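Local coordinates for protein Exo-poly-alpha-D-galacturonosidase (Thermotoga maritima, PDB 3JUR) that probably hydrolyses polygalacturonic acid, the main chain of pectin, by releasing units from the chain end, working in a heat-loving bacterium as a tetrameric beta-helix enzyme, at residues D[114-119]-D[190-195]; D[212-217]-D[240-245]; D[261-266]-D[297-302]. One frame throughout, in Å; residues are numbered along the deposited sequence.

Contact 1: D[114-119]-D[190-195]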
ATOM      1  N   SER D 114     -39.254  -2.578 -40.066  1.00 21.61           N
ATOM      2  CA  SER D 114     -39.164  -1.228 -39.517  1.00 21.48           C
ATOM      3  C   SER D 114     -38.782  -1.243 -38.034  1.00 21.61           C
ATOM      4  O   SER D 114     -39.315  -2.047 -37.266  1.00 21.67           O
ATOM      5  CB  SER D 114     -40.497  -0.496 -39.693  1.00 21.35           C
ATOM      6  OG  SER D 114     -40.468   0.773 -39.056  1.00 20.77           O
ATOM      7  N   PRO D 115     -37.854  -0.355 -37.624  1.00 21.68           N
ATOM      8  CA  PRO D 115     -37.714  -0.086 -36.189  1.00 21.84           C
ATOM      9  C   PRO D 115     -39.057   0.394 -35.626  1.00 22.11           C
ATOM     10  O   PRO D 115     -39.888   0.909 -36.383  1.00 22.11           O
ATOM     11  CB  PRO D 115     -36.681   1.037 -36.147  1.00 21.33           C
ATOM     12  CG  PRO D 115     -35.856   0.810 -37.350  1.00 21.23           C
ATOM     13  CD  PRO D 115     -36.822   0.346 -38.409  1.00 21.49           C
ATOM     14  N   LEU D 116     -39.265   0.223 -34.319  1.00 22.25           N
ATOM     15  CA  LEU D 116     -40.556   0.534 -33.699  1.00 22.55           C
ATOM     16  C   LEU D 116     -40.868   2.037 -33.746  1.00 22.62           C
ATOM     17  O   LEU D 116     -42.009   2.434 -33.960  1.00 22.82           O
ATOM     18  CB  LEU D 116     -40.651  -0.024 -32.266  1.00 22.31           C
ATOM     19  CG  LEU D 116     -40.057  -1.397 -31.889  1.00 23.17           C
ATOM     20  CD1 LEU D 116     -40.603  -1.853 -30.542  1.00 23.98           C
ATOM     21  CD2 LEU D 116     -40.242  -2.493 -32.924  1.00 21.96           C
ATOM     22  N   VAL D 117     -39.847   2.864 -33.544  1.00 22.99           N
ATOM     23  CA  VAL D 117     -39.957   4.304 -33.787  1.00 23.09           C
ATOM     24  C   VAL D 117     -38.864   4.648 -34.798  1.00 22.97           C
ATOM     25  O   VAL D 117     -37.689   4.370 -34.567  1.00 22.89           O
ATOM     26  CB  VAL D 117     -39.787   5.138 -32.486  1.00 23.04           C
ATOM     27  CG1 VAL D 117     -40.025   6.612 -32.762  1.00 23.06           C
ATOM     28  CG2 VAL D 117     -40.741   4.656 -31.406  1.00 23.14           C
ATOM     29  N   TYR D 118     -39.257   5.230 -35.924  1.00 23.12           N
ATOM     30  CA  TYR D 118     -38.361   5.369 -37.072  1.00 23.24           C
ATOM     31  C   TYR D 118     -38.421   6.750 -37.711  1.00 23.38           C
ATOM     32  O   TYR D 118     -39.509   7.273 -38.006  1.00 23.30           O
ATOM     33  CB  TYR D 118     -38.696   4.280 -38.106  1.00 23.24           C
ATOM     34  CG  TYR D 118     -37.819   4.219 -39.356  1.00 23.42           C
ATOM     35  CD1 TYR D 118     -36.463   3.887 -39.276  1.00 22.91           C
ATOM     36  CD2 TYR D 118     -38.368   4.446 -40.622  1.00 23.05           C
ATOM     37  CE1 TYR D 118     -35.668   3.807 -40.420  1.00 22.51           C
ATOM     38  CE2 TYR D 118     -37.587   4.370 -41.775  1.00 22.98           C
ATOM     39  CZ  TYR D 118     -36.237   4.049 -41.666  1.00 23.42           C
ATOM     40  OH  TYR D 118     -35.466   3.974 -42.803  1.00 22.72           O
ATOM     41  N   ALA D 119     -37.242   7.327 -37.926  1.00 23.56           N
ATOM     42  CA  ALA D 119     -37.093   8.535 -38.739  1.00 23.89           C
ATOM     43  C   ALA D 119     -35.941   8.359 -39.725  1.00 24.05           C
ATOM     44  O   ALA D 119     -34.847   7.944 -39.340  1.00 24.02           O
ATOM     45  CB  ALA D 119     -36.863   9.758 -37.856  1.00 23.74           C
ATOM     46  N   PRO D 190     -35.569  -5.880 -35.501  1.00 23.87           N
ATOM     47  CA  PRO D 190     -35.322  -4.460 -35.738  1.00 23.89           C
ATOM     48  C   PRO D 190     -34.844  -3.748 -34.464  1.00 23.96           C
ATOM     49  O   PRO D 190     -35.055  -4.263 -33.361  1.00 24.19           O
ATOM     50  CB  PRO D 190     -36.700  -3.947 -36.142  1.00 23.82           C
ATOM     51  CG  PRO D 190     -37.651  -4.805 -35.372  1.00 23.51           C
ATOM     52  CD  PRO D 190     -37.004  -6.158 -35.268  1.00 23.79           C
ATOM     53  N   SER D 191     -34.198  -2.592 -34.621  1.00 23.62           N
ATOM     54  CA  SER D 191     -33.900  -1.702 -33.492  1.00 23.53           C
ATOM     55  C   SER D 191     -35.213  -1.160 -32.909  1.00 23.25           C
ATOM     56  O   SER D 191     -36.258  -1.214 -33.569  1.00 23.40           O
ATOM     57  CB  SER D 191     -33.011  -0.540 -33.938  1.00 23.56           C
ATOM     58  OG  SER D 191     -31.699  -0.967 -34.278  1.00 24.56           O
ATOM     59  N   PHE D 192     -35.169  -0.660 -31.677  1.00 22.58           N
ATOM     60  CA  PHE D 192     -36.346  -0.047 -31.069  1.00 22.40           C
ATOM     61  C   PHE D 192     -36.546   1.369 -31.639  1.00 22.62           C
ATOM     62  O   PHE D 192     -37.398   1.577 -32.497  1.00 22.40           O
ATOM     63  CB  PHE D 192     -36.228  -0.028 -29.539  1.00 21.89           C
ATOM     64  CG  PHE D 192     -37.537   0.182 -28.810  1.00 20.58           C
ATOM     65  CD1 PHE D 192     -37.803  -0.528 -27.641  1.00 20.03           C
ATOM     66  CD2 PHE D 192     -38.494   1.088 -29.272  1.00 19.97           C
ATOM     67  CE1 PHE D 192     -38.999  -0.343 -26.948  1.00 19.83           C
ATOM     68  CE2 PHE D 192     -39.690   1.286 -28.582  1.00 19.24           C
ATOM     69  CZ  PHE D 192     -39.945   0.564 -27.418  1.00 19.34           C
ATOM     70  N   VAL D 193     -35.750   2.327 -31.166  1.00 22.86           N
ATOM     71  CA  VAL D 193     -35.812   3.701 -31.663  1.00 22.99           C
ATOM     72  C   VAL D 193     -34.622   3.942 -32.596  1.00 23.43           C
ATOM     73  O   VAL D 193     -33.468   3.798 -32.189  1.00 23.56           O
ATOM     74  CB  VAL D 193     -35.809   4.738 -30.492  1.00 23.03           C
ATOM     75  CG1 VAL D 193     -35.881   6.171 -31.022  1.00 22.67           C
ATOM     76  CG2 VAL D 193     -36.948   4.471 -29.508  1.00 22.63           C
ATOM     77  N   GLN D 194     -34.902   4.294 -33.849  1.00 23.90           N
ATOM     78  CA  GLN D 194     -33.840   4.510 -34.827  1.00 24.26           C
ATOM     79  C   GLN D 194     -34.032   5.807 -35.597  1.00 24.32           C
ATOM     80  O   GLN D 194     -35.084   6.047 -36.183  1.00 24.36           O
ATOM     81  CB  GLN D 194     -33.708   3.316 -35.786  1.00 24.38           C
ATOM     82  CG  GLN D 194     -32.443   3.344 -36.667  1.00 25.10           C
ATOM     83  CD  GLN D 194     -32.275   2.087 -37.515  1.00 26.12           C
ATOM     84  OE1 GLN D 194     -32.939   1.910 -38.538  1.00 23.67           O
ATOM     85  NE2 GLN D 194     -31.372   1.209 -37.090  1.00 26.30           N
ATOM     86  N   PHE D 195     -33.005   6.650 -35.545  1.00 24.60           N
ATOM     87  CA  PHE D 195     -32.904   7.842 -36.374  1.00 24.65           C
ATOM     88  C   PHE D 195     -31.836   7.549 -37.414  1.00 24.70           C
ATOM     89  O   PHE D 195     -30.675   7.309 -37.069  1.00 24.59           O
ATOM     90  CB  PHE D 195     -32.493   9.056 -35.529  1.00 24.76           C
ATOM     91  CG  PHE D 195     -33.435   9.354 -34.394  1.00 24.76           C
ATOM     92  CD1 PHE D 195     -34.563  10.147 -34.599  1.00 24.33           C
ATOM     93  CD2 PHE D 195     -33.197   8.838 -33.115  1.00 25.58           C
ATOM     94  CE1 PHE D 195     -35.450  10.419 -33.557  1.00 24.06           C
ATOM     95  CE2 PHE D 195     -34.077   9.108 -32.064  1.00 24.60           C
ATOM     96  CZ  PHE D 195     -35.211   9.897 -32.291  1.00 24.49           C
TER
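Val117 O takes the N-H of Gln194 at 2.9 Å, almost straight at 171°, while the CA-H of Val193 leans on the same oxygen. With Phe192 O accepting Val117 N and Gln194 O accepting Ala119 N, this makes the parallel ladder of two successive coils of the beta-helix, strands 117-119 and 193-195 running 4.9 Å apart. Val117, Val193, Ala119 and Phe195 share the face turned to the helix interior, valine beside valine and alanine beside phenylalanine; Val117 CB meets Val193 CG2 at 4.2 Å, and Ile127 of another strand packs against both valines. Just ahead of the strands, Leu116 crosses Phe192 at about a right angle and sets CD1 over the middle of the ring, 3.8 Å from its centroid, a CH-pi contact. Phe192 CB points away from Leu116, but with CG anti to the backbone N (chi1 -162°) the ring swings back beneath that methyl. On the other face Tyr118 and Gln194 lie alongside, ring and amide planes 56° apart, Gln194 OE1 near the ring plane at the CE1 edge. Both polar ends are held beyond the contact, Tyr118 OH by Leu102 O and Gln194 OE1 by Thr103 OG1. The extended Gln194 chain also crosses the proline ring, where Pro115 CG sits 3.3 Å from Gln194 OE1.

Contact 2: D[212-217]-D[240-245]. Unlike the reference sequence in segment 212-217: Ile216 (reference Val).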
ATOM      1  N   PRO D 212     -36.903  -5.207 -28.534  1.00 22.60           N
ATOM      2  CA  PRO D 212     -36.598  -6.350 -29.400  1.00 22.95           C
ATOM      3  C   PRO D 212     -35.098  -6.633 -29.446  1.00 23.07           C
ATOM      4  O   PRO D 212     -34.681  -7.793 -29.344  1.00 23.03           O
ATOM      5  CB  PRO D 212     -37.105  -5.894 -30.772  1.00 23.06           C
ATOM      6  CG  PRO D 212     -38.222  -4.956 -30.449  1.00 23.00           C
ATOM      7  CD  PRO D 212     -37.745  -4.212 -29.221  1.00 22.63           C
ATOM      8  N   MET D 213     -34.314  -5.562 -29.567  1.00 23.24           N
ATOM      9  CA  MET D 213     -32.864  -5.622 -29.682  1.00 23.34           C
ATOM     10  C   MET D 213     -32.284  -4.285 -29.167  1.00 23.22           C
ATOM     11  O   MET D 213     -32.538  -3.920 -28.015  1.00 23.31           O
ATOM     12  CB  MET D 213     -32.467  -5.938 -31.130  1.00 23.53           C
ATOM     13  CG  MET D 213     -31.036  -6.428 -31.290  1.00 23.94           C
ATOM     14  SD  MET D 213     -30.762  -7.145 -32.915  1.00 25.85           S
ATOM     15  CE  MET D 213     -28.971  -7.195 -32.958  1.00 24.77           C
ATOM     16  N   TRP D 214     -31.539  -3.544 -29.994  1.00 23.06           N
ATOM     17  CA  TRP D 214     -30.919  -2.283 -29.535  1.00 22.84           C
ATOM     18  C   TRP D 214     -31.987  -1.226 -29.257  1.00 23.22           C
ATOM     19  O   TRP D 214     -32.949  -1.087 -30.029  1.00 23.25           O
ATOM     20  CB  TRP D 214     -29.895  -1.739 -30.537  1.00 22.31           C
ATOM     21  CG  TRP D 214     -28.758  -2.673 -30.895  1.00 21.69           C
ATOM     22  CD1 TRP D 214     -28.501  -3.907 -30.369  1.00 20.01           C
ATOM     23  CD2 TRP D 214     -27.709  -2.414 -31.838  1.00 21.17           C
ATOM     24  NE1 TRP D 214     -27.364  -4.439 -30.934  1.00 20.67           N
ATOM     25  CE2 TRP D 214     -26.858  -3.543 -31.840  1.00 21.50           C
ATOM     26  CE3 TRP D 214     -27.408  -1.338 -32.691  1.00 21.82           C
ATOM     27  CZ2 TRP D 214     -25.723  -3.627 -32.662  1.00 21.37           C
ATOM     28  CZ3 TRP D 214     -26.278  -1.416 -33.500  1.00 21.16           C
ATOM     29  CH2 TRP D 214     -25.452  -2.556 -33.484  1.00 21.01           C
ATOM     30  N   CYS D 215     -31.824  -0.488 -28.161  1.00 23.28           N
ATOM     31  CA  CYS D 215     -32.891   0.386 -27.669  1.00 24.07           C
ATOM     32  C   CYS D 215     -32.914   1.734 -28.374  1.00 24.15           C
ATOM     33  O   CYS D 215     -33.923   2.094 -28.980  1.00 24.76           O
ATOM     34  CB  CYS D 215     -32.844   0.544 -26.147  1.00 24.29           C
ATOM     35  SG  CYS D 215     -33.146  -1.000 -25.232  1.00 26.26           S
ATOM     36  N   ILE D 216     -31.810   2.472 -28.305  1.00 24.13           N
ATOM     37  CA  ILE D 216     -31.701   3.754 -29.006  1.00 23.96           C
ATOM     38  C   ILE D 216     -30.545   3.737 -30.001  1.00 24.05           C
ATOM     39  O   ILE D 216     -29.368   3.644 -29.613  1.00 23.87           O
ATOM     40  CB  ILE D 216     -31.581   4.933 -28.035  1.00 24.15           C
ATOM     41  CG1 ILE D 216     -32.833   4.990 -27.147  1.00 25.06           C
ATOM     42  CG2 ILE D 216     -31.388   6.238 -28.814  1.00 23.83           C
ATOM     43  CD1 ILE D 216     -32.936   6.221 -26.283  1.00 27.29           C
ATOM     44  N   HIS D 217     -30.892   3.840 -31.282  1.00 23.68           N
ATOM     45  CA  HIS D 217     -29.936   3.590 -32.357  1.00 23.38           C
ATOM     46  C   HIS D 217     -29.884   4.724 -33.385  1.00 23.38           C
ATOM     47  O   HIS D 217     -30.478   4.615 -34.459  1.00 23.64           O
ATOM     48  CB  HIS D 217     -30.249   2.230 -33.012  1.00 23.06           C
ATOM     49  CG  HIS D 217     -29.193   1.740 -33.957  1.00 22.17           C
ATOM     50  ND1 HIS D 217     -29.437   0.759 -34.896  1.00 21.66           N
ATOM     51  CD2 HIS D 217     -27.896   2.097 -34.116  1.00 21.84           C
ATOM     52  CE1 HIS D 217     -28.338   0.533 -35.590  1.00 21.90           C
ATOM     53  NE2 HIS D 217     -27.387   1.333 -35.137  1.00 21.71           N
ATOM     54  N   GLY D 240     -28.285  -0.356 -24.739  1.00 25.81           N
ATOM     55  CA  GLY D 240     -29.018   0.850 -24.341  1.00 25.27           C
ATOM     56  C   GLY D 240     -28.993   1.899 -25.436  1.00 25.19           C
ATOM     57  O   GLY D 240     -30.018   2.193 -26.063  1.00 25.23           O
ATOM     58  N   ILE D 241     -27.815   2.467 -25.667  1.00 25.09           N
ATOM     59  CA  ILE D 241     -27.629   3.470 -26.706  1.00 24.90           C
ATOM     60  C   ILE D 241     -26.423   3.107 -27.580  1.00 25.18           C
ATOM     61  O   ILE D 241     -25.305   2.927 -27.063  1.00 24.71           O
ATOM     62  CB  ILE D 241     -27.458   4.897 -26.123  1.00 24.98           C
ATOM     63  CG1 ILE D 241     -28.650   5.266 -25.225  1.00 24.94           C
ATOM     64  CG2 ILE D 241     -27.298   5.914 -27.257  1.00 24.69           C
ATOM     65  CD1 ILE D 241     -28.454   6.536 -24.416  1.00 25.19           C
ATOM     66  N   ASP D 242     -26.676   3.016 -28.892  1.00 24.75           N
ATOM     67  CA  ASP D 242     -25.675   2.677 -29.904  1.00 25.07           C
ATOM     68  C   ASP D 242     -25.440   3.799 -30.917  1.00 25.12           C
ATOM     69  O   ASP D 242     -26.005   3.759 -32.011  1.00 25.64           O
ATOM     70  CB  ASP D 242     -26.109   1.442 -30.691  1.00 25.01           C
ATOM     71  CG  ASP D 242     -26.361   0.254 -29.817  1.00 25.65           C
ATOM     72  OD1 ASP D 242     -25.518  -0.667 -29.851  1.00 26.16           O
ATOM     73  OD2 ASP D 242     -27.397   0.236 -29.108  1.00 26.75           O
ATOM     74  N   PRO D 243     -24.614   4.803 -30.572  1.00 25.21           N
ATOM     75  CA  PRO D 243     -24.294   5.820 -31.577  1.00 24.94           C
ATOM     76  C   PRO D 243     -23.442   5.208 -32.697  1.00 25.03           C
ATOM     77  O   PRO D 243     -22.290   4.798 -32.451  1.00 24.93           O
ATOM     78  CB  PRO D 243     -23.463   6.851 -30.789  1.00 24.63           C
ATOM     79  CG  PRO D 243     -23.734   6.560 -29.351  1.00 25.21           C
ATOM     80  CD  PRO D 243     -23.967   5.086 -29.280  1.00 24.85           C
ATOM     81  N   GLU D 244     -24.004   5.143 -33.904  1.00 24.61           N
ATOM     82  CA  GLU D 244     -23.329   4.513 -35.033  1.00 24.52           C
ATOM     83  C   GLU D 244     -23.066   5.490 -36.180  1.00 24.53           C
ATOM     84  O   GLU D 244     -24.004   5.965 -36.824  1.00 24.77           O
ATOM     85  CB  GLU D 244     -24.106   3.275 -35.514  1.00 24.55           C
ATOM     86  CG  GLU D 244     -23.358   2.474 -36.569  1.00 24.11           C
ATOM     87  CD  GLU D 244     -23.769   1.014 -36.655  1.00 26.38           C
ATOM     88  OE1 GLU D 244     -22.946   0.231 -37.176  1.00 27.77           O
ATOM     89  OE2 GLU D 244     -24.891   0.638 -36.217  1.00 26.31           O
ATOM     90  N   SER D 245     -21.782   5.756 -36.428  1.00 24.26           N
ATOM     91  CA  SER D 245     -21.309   6.785 -37.373  1.00 24.60           C
ATOM     92  C   SER D 245     -21.936   8.162 -37.114  1.00 24.67           C
ATOM     93  O   SER D 245     -22.263   8.893 -38.049  1.00 25.05           O
ATOM     94  CB  SER D 245     -21.493   6.352 -38.834  1.00 24.29           C
ATOM     95  OG  SER D 245     -20.604   5.310 -39.182  1.00 23.85           O
TER
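The Trp214 indole carries the Asp242 carboxylate flat on one face, the two planes only 3° apart and Asp242 OD1 3.4 Å above the ring plane, over its centre. At the indole edge, near its plane, lie His217 CG and Glu244 OE2. The imidazole of His217 in turn receives that edge on one of its faces, with Trp214 CE3 3.5 Å above the imidazole plane, and has the Glu244 carboxylate at its own rim. There His217 NE2 donates to Glu244 OE2 at 2.8 Å, 154° at the hydrogen; Glu244 OE2 uses its anti lone pair and lies close to the imidazole plane, though the carboxylate as a whole is turned out of it. Ser191 OG bonds His217 ND1, so the imidazole is gripped at both nitrogens and its rotation is fixed. Asp242 CG sits beside the backbone N (chi1 -57°), which turns the carboxylate in over the indole; buried there, Asp242 OD2 has no polar partner in the model, and Asp239 OD2 lies near Asp242 OD1. Beneath the flat groups the backbones make a single bridge: Ile216 N to Gly240 O and Asp242 N to Ile216 O, both 2.9 Å, with Ile216 CB against Ile241 CG1 at 4.1 Å. Gly240 directly follows the Asn-Asn-Asp run ending at Asp239, the counterpart of a family 28 signature. This cluster of stacked aromatic and acidic groups beside it is consistent with the floor of the substrate cleft of a GH28 beta-helix.

Contact 3: D[261-266]-D[297-302]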
ATOM      1  N   ASP D 261     -24.227  -4.399 -23.900  1.00 26.70           N
ATOM      2  CA  ASP D 261     -23.491  -3.155 -23.668  1.00 26.20           C
ATOM      3  C   ASP D 261     -24.440  -1.978 -23.403  1.00 26.42           C
ATOM      4  O   ASP D 261     -25.478  -1.853 -24.063  1.00 26.43           O
ATOM      5  CB  ASP D 261     -22.597  -2.864 -24.868  1.00 26.48           C
ATOM      6  CG  ASP D 261     -21.558  -3.958 -25.109  1.00 26.94           C
ATOM      7  OD1 ASP D 261     -20.956  -4.431 -24.125  1.00 26.82           O
ATOM      8  OD2 ASP D 261     -21.345  -4.340 -26.282  1.00 28.09           O
ATOM      9  N   SER D 262     -24.099  -1.117 -22.443  1.00 25.64           N
ATOM     10  CA  SER D 262     -25.000  -0.020 -22.068  1.00 25.58           C
ATOM     11  C   SER D 262     -24.922   1.161 -23.041  1.00 25.26           C
ATOM     12  O   SER D 262     -25.915   1.508 -23.687  1.00 25.51           O
ATOM     13  CB  SER D 262     -24.748   0.431 -20.629  1.00 25.68           C
ATOM     14  OG  SER D 262     -25.131  -0.573 -19.709  1.00 26.19           O
ATOM     15  N   VAL D 263     -23.752   1.784 -23.134  1.00 24.72           N
ATOM     16  CA  VAL D 263     -23.506   2.813 -24.138  1.00 24.61           C
ATOM     17  C   VAL D 263     -22.382   2.291 -25.035  1.00 24.43           C
ATOM     18  O   VAL D 263     -21.263   2.063 -24.566  1.00 24.12           O
ATOM     19  CB  VAL D 263     -23.123   4.163 -23.493  1.00 24.62           C
ATOM     20  CG1 VAL D 263     -22.776   5.210 -24.564  1.00 24.86           C
ATOM     21  CG2 VAL D 263     -24.247   4.657 -22.602  1.00 25.21           C
ATOM     22  N   VAL D 264     -22.699   2.097 -26.318  1.00 24.17           N
ATOM     23  CA  VAL D 264     -21.806   1.426 -27.264  1.00 24.45           C
ATOM     24  C   VAL D 264     -21.600   2.256 -28.506  1.00 24.09           C
ATOM     25  O   VAL D 264     -22.525   2.426 -29.291  1.00 23.87           O
ATOM     26  CB  VAL D 264     -22.402   0.106 -27.808  1.00 24.27           C
ATOM     27  CG1 VAL D 264     -21.320  -0.938 -27.916  1.00 24.80           C
ATOM     28  CG2 VAL D 264     -23.591  -0.365 -26.984  1.00 25.36           C
ATOM     29  N   ILE D 265     -20.378   2.715 -28.724  1.00 24.27           N
ATOM     30  CA  ILE D 265     -20.107   3.546 -29.885  1.00 24.48           C
ATOM     31  C   ILE D 265     -19.596   2.691 -31.043  1.00 24.88           C
ATOM     32  O   ILE D 265     -18.667   1.886 -30.876  1.00 25.18           O
ATOM     33  CB  ILE D 265     -19.161   4.692 -29.536  1.00 24.50           C
ATOM     34  CG1 ILE D 265     -19.777   5.511 -28.399  1.00 25.12           C
ATOM     35  CG2 ILE D 265     -18.938   5.586 -30.751  1.00 23.43           C
ATOM     36  CD1 ILE D 265     -18.786   6.205 -27.556  1.00 26.92           C
ATOM     37  N   LYS D 266     -20.229   2.871 -32.203  1.00 24.73           N
ATOM     38  CA  LYS D 266     -20.017   2.028 -33.383  1.00 25.05           C
ATOM     39  C   LYS D 266     -19.902   2.869 -34.656  1.00 25.26           C
ATOM     40  O   LYS D 266     -20.090   4.091 -34.616  1.00 25.98           O
ATOM     41  CB  LYS D 266     -21.156   1.003 -33.517  1.00 24.89           C
ATOM     42  CG  LYS D 266     -21.373   0.123 -32.292  1.00 24.36           C
ATOM     43  CD  LYS D 266     -22.538  -0.834 -32.501  1.00 25.16           C
ATOM     44  CE  LYS D 266     -22.818  -1.670 -31.255  1.00 24.98           C
ATOM     45  NZ  LYS D 266     -21.806  -2.739 -31.034  1.00 26.16           N
ATOM     46  N   GLY D 297     -21.014  -3.935 -20.377  1.00 25.81           N
ATOM     47  CA  GLY D 297     -20.064  -2.837 -20.352  1.00 25.47           C
ATOM     48  C   GLY D 297     -20.738  -1.493 -20.129  1.00 25.29           C
ATOM     49  O   GLY D 297     -21.851  -1.255 -20.606  1.00 25.26           O
ATOM     50  N   GLY D 298     -20.062  -0.616 -19.397  1.00 24.91           N
ATOM     51  CA  GLY D 298     -20.592   0.712 -19.104  1.00 24.66           C
ATOM     52  C   GLY D 298     -20.406   1.646 -20.286  1.00 24.68           C
ATOM     53  O   GLY D 298     -21.378   2.190 -20.819  1.00 24.14           O
ATOM     54  N   LEU D 299     -19.146   1.846 -20.669  1.00 24.56           N
ATOM     55  CA  LEU D 299     -18.796   2.553 -21.895  1.00 24.48           C
ATOM     56  C   LEU D 299     -18.048   1.602 -22.811  1.00 24.47           C
ATOM     57  O   LEU D 299     -16.968   1.108 -22.464  1.00 24.60           O
ATOM     58  CB  LEU D 299     -17.936   3.793 -21.628  1.00 24.46           C
ATOM     59  CG  LEU D 299     -17.745   4.565 -22.949  1.00 25.34           C
ATOM     60  CD1 LEU D 299     -18.939   5.508 -23.248  1.00 25.95           C
ATOM     61  CD2 LEU D 299     -16.439   5.293 -23.018  1.00 25.14           C
ATOM     62  N   VAL D 300     -18.618   1.361 -23.990  1.00 24.20           N
ATOM     63  CA  VAL D 300     -18.095   0.359 -24.903  1.00 23.84           C
ATOM     64  C   VAL D 300     -17.799   0.970 -26.273  1.00 24.25           C
ATOM     65  O   VAL D 300     -18.556   1.814 -26.764  1.00 24.70           O
ATOM     66  CB  VAL D 300     -19.069  -0.842 -25.015  1.00 23.53           C
ATOM     67  CG1 VAL D 300     -18.470  -1.982 -25.845  1.00 22.56           C
ATOM     68  CG2 VAL D 300     -19.422  -1.358 -23.640  1.00 24.20           C
ATOM     69  N   ILE D 301     -16.672   0.578 -26.865  1.00 24.16           N
ATOM     70  CA  ILE D 301     -16.377   0.933 -28.253  1.00 24.16           C
ATOM     71  C   ILE D 301     -16.280  -0.370 -29.059  1.00 24.17           C
ATOM     72  O   ILE D 301     -15.586  -1.306 -28.646  1.00 24.18           O
ATOM     73  CB  ILE D 301     -15.056   1.768 -28.422  1.00 24.10           C
ATOM     74  CG1 ILE D 301     -14.862   2.836 -27.326  1.00 23.90           C
ATOM     75  CG2 ILE D 301     -14.991   2.388 -29.818  1.00 23.40           C
ATOM     76  CD1 ILE D 301     -15.860   3.982 -27.332  1.00 23.41           C
ATOM     77  N   GLY D 302     -16.996  -0.434 -30.186  1.00 24.05           N
ATOM     78  CA  GLY D 302     -16.971  -1.608 -31.067  1.00 23.37           C
ATOM     79  C   GLY D 302     -18.082  -2.614 -30.799  1.00 23.32           C
ATOM     80  O   GLY D 302     -18.989  -2.339 -30.013  1.00 23.95           O
TER
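Val264 CG1 and Val300 CB meet at 3.7 Å, side by side and pointing the same way, in the close-packed middle of the contact. On the opposite face of these parallel strands, Ile265 CD1 touches Ile301 CD1, also at 3.7 Å, and Leu299 CD1 reaches Val263 CG1. The backbone is tight here too: Val300 N to Val263 O and Ile265 N to Val300 O are both 2.8 Å, and Gly302 N meets Ile265 O at 178°. The slacker part is the start of the pair, where Val263 N reaches Gly298 O only weakly, at 3.3 Å, although Ser262 N still holds Gly297 O firmly. All the touching residues are buried, so neither end is a solvent rim. Asp261 crosses Val300 with its carboxylate against both methyls, its oxygens bridged to Arg327 and Lys329. At the far end Lys266, bent at its last torsion (chi4 -74°), brings NZ to 3.0 Å from Gly302 O, well above the carbonyl plane, and pairs with Glu304 as well. An alanine here would remove the ammonium and is likely to leave Glu304 without its counter-charge and Gly302 O without that donor. The contact is thus apolar along its strands and ionic at both ends; Asp261, His296-Gly297 and Arg327-Lys329 match family 28 signature motifs, so the charged end at Asp261 probably belongs to the substrate cleft.

In the fold
All three contacts are buried and join successive coils along one side of the beta-helix. Contacts 1 and 2 abut, their centres 9 Å apart, because strands 193-196 and 216-219 are neighbours; Phe192 N and Trp214 O, 2.8 Å apart, are a probable hydrogen bond between them. Contact 2 joins contact 3 likewise, probably through Ile241 O and Val264 N, whereas contacts 1 and 3 do not touch. The flanking contacts are regular three-residue parallel ladders. Contact 2, nearest the centre of the chain, has a single bridge and relies more on aromatic and acidic side chains. Polar chemistry differs: amide and hydroxyl ends in contact 1, a His-carboxylate bond and stacked carboxylate in contact 2, charges paired outside the segments in contact 3.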